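Local coordinates for protein SSD1 (Saccharomyces cerevisiae S288C, PDB 7AM1), which binds the untranslated regions of mRNAs and represses their translation, as a non-enzymatic pseudonuclease of the RNase II family, at residues 372-380 and 434-442. Sequence-based numbering, arbitrary orientation.
Sequences LGWVSEFAL and FNDELSLAP
Ser-376 and Ser-439 meet where the polypeptide entering strand 378-384 passes the end of helix 432-438, within the RNB domain. Two nearly straight hydrogen bonds grip the backbone of Ser-376 from both of its polar ends: its N donates to Ser-439 OG at 2.9 Å, and its O accepts from Leu-440 N, also at 2.9 Å. Ser-439 is the first residue to leave the helical conformation, and its hydroxyl, anti to its own N (chi1 -179°), is thereby directed at the N-H of Ser-376. Leu-440 fills the inner, tightly packed side. Its CG lies 3.4 Å from Ser-376 O, while CD1 reaches past the peptide of Glu-377 and Phe-378 to touch Ala-379 CB at 3.8 Å; Val-397 and Ala-368 on neighbouring strands also touch it. Ser-376 OG lies against Leu-440 CB, while its hydrogen bond goes to Ile-369 O.

Toward the more exposed end the contact thins to van der Waals touches. Val-375 lays CG1 against Asn-435 CB at 3.5 Å and sets CG2 over one face of the Trp-374 indole. The Asn-435 amide stands almost perpendicular to that indole (84°), its ND2 approaching CZ3 obliquely at 3.6 Å. At the other end of the ring system, Trp-374 NE1 donates within the indole plane to Glu-377 OE2, 3.2 Å away; Arg-665 makes a long, weak ion pair with OE2, and OE1 is hydrogen-bonded to Met-664 N. An alanine in place of Trp-374 would probably leave Glu-377 OE2 without this N-H donor and open a gap beside Val-375 CG2 and the Asn-435 amide. Two directional bonds thus set Ser-376 against 439-440, Leu-440 supplies the apolar packing, and no charge pairing joins the segments.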
# COMPACT_ATOMS: atom_id res chain seq x y z
N LEU A 372 7.47 -15.79 -8.86
CA LEU A 372 8.79 -15.36 -9.31
C LEU A 372 9.63 -14.82 -8.16
O LEU A 372 9.22 -13.89 -7.46
CB LEU A 372 8.65 -14.29 -10.39
CG LEU A 372 9.90 -14.04 -11.24
CD1 LEU A 372 9.57 -13.74 -12.68
CD2 LEU A 372 10.67 -12.87 -10.60
N GLY A 373 10.82 -15.41 -7.99
CA GLY A 373 11.75 -14.98 -6.97
C GLY A 373 11.45 -15.50 -5.58
O GLY A 373 12.19 -15.17 -4.64
N TRP A 374 10.41 -16.31 -5.42
CA TRP A 374 9.95 -16.77 -4.12
C TRP A 374 9.82 -18.29 -4.16
O TRP A 374 9.99 -18.92 -5.21
CB TRP A 374 8.63 -16.09 -3.76
CG TRP A 374 8.16 -16.32 -2.36
CD1 TRP A 374 6.97 -16.86 -1.97
CD2 TRP A 374 8.88 -16.03 -1.16
NE1 TRP A 374 6.90 -16.91 -0.60
CE2 TRP A 374 8.06 -16.41 -0.08
CE3 TRP A 374 10.14 -15.48 -0.89
CZ2 TRP A 374 8.46 -16.26 1.25
CZ3 TRP A 374 10.53 -15.33 0.42
CH2 TRP A 374 9.69 -15.72 1.48
N VAL A 375 9.54 -18.87 -3.00
CA VAL A 375 9.38 -20.31 -2.87
C VAL A 375 8.01 -20.73 -3.39
O VAL A 375 7.25 -19.91 -3.92
CB VAL A 375 9.57 -20.75 -1.41
CG1 VAL A 375 10.95 -20.36 -0.91
CG2 VAL A 375 8.48 -20.14 -0.53
N SER A 376 7.71 -22.03 -3.29
CA SER A 376 6.36 -22.55 -3.50
C SER A 376 5.80 -22.99 -2.16
O SER A 376 6.35 -23.88 -1.51
CB SER A 376 6.37 -23.72 -4.48
OG SER A 376 5.10 -24.34 -4.54
N GLU A 377 4.71 -22.35 -1.73
CA GLU A 377 4.09 -22.70 -0.47
C GLU A 377 2.64 -23.14 -0.61
O GLU A 377 2.00 -23.45 0.40
CB GLU A 377 4.20 -21.53 0.53
CG GLU A 377 3.53 -20.23 0.12
CD GLU A 377 3.84 -19.11 1.11
OE1 GLU A 377 3.77 -19.39 2.33
OE2 GLU A 377 4.15 -17.98 0.70
N PHE A 378 2.12 -23.19 -1.83
CA PHE A 378 0.72 -23.53 -2.08
C PHE A 378 0.65 -24.45 -3.29
O PHE A 378 1.35 -24.23 -4.28
CB PHE A 378 -0.10 -22.27 -2.33
CG PHE A 378 -1.56 -22.52 -2.52
CD1 PHE A 378 -2.38 -22.78 -1.44
CD2 PHE A 378 -2.13 -22.46 -3.78
CE1 PHE A 378 -3.72 -22.99 -1.60
CE2 PHE A 378 -3.48 -22.67 -3.95
CZ PHE A 378 -4.28 -22.93 -2.86
N ALA A 379 -0.17 -25.49 -3.18
CA ALA A 379 -0.34 -26.46 -4.25
C ALA A 379 -1.81 -26.84 -4.36
O ALA A 379 -2.57 -26.72 -3.39
CB ALA A 379 0.54 -27.70 -4.02
N LEU A 380 -2.19 -27.33 -5.53
CA LEU A 380 -3.59 -27.64 -5.81
C LEU A 380 -3.71 -28.96 -6.55
O LEU A 380 -2.79 -29.38 -7.26
CB LEU A 380 -4.24 -26.57 -6.69
CG LEU A 380 -4.57 -25.19 -6.14
CD1 LEU A 380 -4.92 -24.26 -7.30
CD2 LEU A 380 -5.70 -25.27 -5.12
N PHE A 434 15.16 -22.70 5.58
CA PHE A 434 13.76 -23.11 5.58
C PHE A 434 13.15 -22.97 4.19
O PHE A 434 12.46 -23.88 3.70
CB PHE A 434 12.96 -22.29 6.59
CG PHE A 434 13.10 -22.78 8.00
CD1 PHE A 434 14.33 -22.71 8.65
CD2 PHE A 434 12.01 -23.27 8.69
CE1 PHE A 434 14.46 -23.15 9.96
CE2 PHE A 434 12.13 -23.71 9.99
CZ PHE A 434 13.36 -23.65 10.63
N ASN A 435 13.39 -21.83 3.53
CA ASN A 435 12.91 -21.63 2.17
C ASN A 435 13.37 -22.77 1.26
O ASN A 435 12.56 -23.39 0.56
CB ASN A 435 13.41 -20.29 1.64
CG ASN A 435 12.69 -19.11 2.25
OD1 ASN A 435 12.08 -19.22 3.32
ND2 ASN A 435 12.76 -17.97 1.59
N ASP A 436 14.68 -23.05 1.27
CA ASP A 436 15.24 -24.04 0.37
C ASP A 436 14.66 -25.43 0.63
O ASP A 436 14.31 -26.16 -0.31
CB ASP A 436 16.76 -24.07 0.51
CG ASP A 436 17.42 -22.80 0.01
OD1 ASP A 436 16.73 -21.93 -0.58
OD2 ASP A 436 18.64 -22.65 0.23
N GLU A 437 14.55 -25.83 1.90
CA GLU A 437 14.18 -27.20 2.22
C GLU A 437 12.67 -27.43 2.22
O GLU A 437 12.23 -28.55 1.95
CB GLU A 437 14.75 -27.60 3.58
CG GLU A 437 14.45 -29.03 3.99
N LEU A 438 11.88 -26.40 2.51
CA LEU A 438 10.44 -26.57 2.64
C LEU A 438 9.66 -26.19 1.38
O LEU A 438 8.46 -26.48 1.31
CB LEU A 438 9.91 -25.76 3.83
CG LEU A 438 10.53 -26.09 5.19
CD1 LEU A 438 9.70 -25.47 6.29
CD2 LEU A 438 10.68 -27.59 5.40
N SER A 439 10.29 -25.53 0.41
CA SER A 439 9.60 -25.15 -0.81
C SER A 439 9.08 -26.39 -1.53
O SER A 439 9.84 -27.34 -1.78
CB SER A 439 10.53 -24.36 -1.73
OG SER A 439 9.88 -23.96 -2.92
N LEU A 440 7.79 -26.39 -1.85
CA LEU A 440 7.19 -27.53 -2.54
C LEU A 440 7.86 -27.74 -3.89
O LEU A 440 8.11 -26.78 -4.64
CB LEU A 440 5.70 -27.28 -2.74
CG LEU A 440 4.90 -26.97 -1.47
CD1 LEU A 440 3.47 -26.60 -1.80
CD2 LEU A 440 4.94 -28.17 -0.52
N ALA A 441 8.14 -28.99 -4.23
CA ALA A 441 8.80 -29.31 -5.49
C ALA A 441 8.35 -30.68 -5.97
O ALA A 441 8.05 -31.55 -5.15
CB ALA A 441 10.33 -29.29 -5.34
N PRO A 442 8.31 -30.90 -7.28
CA PRO A 442 7.91 -32.22 -7.77
C PRO A 442 8.82 -33.32 -7.23
O PRO A 442 10.03 -33.14 -7.10
CB PRO A 442 8.05 -32.09 -9.30
CG PRO A 442 7.90 -30.64 -9.56
CD PRO A 442 8.52 -29.94 -8.38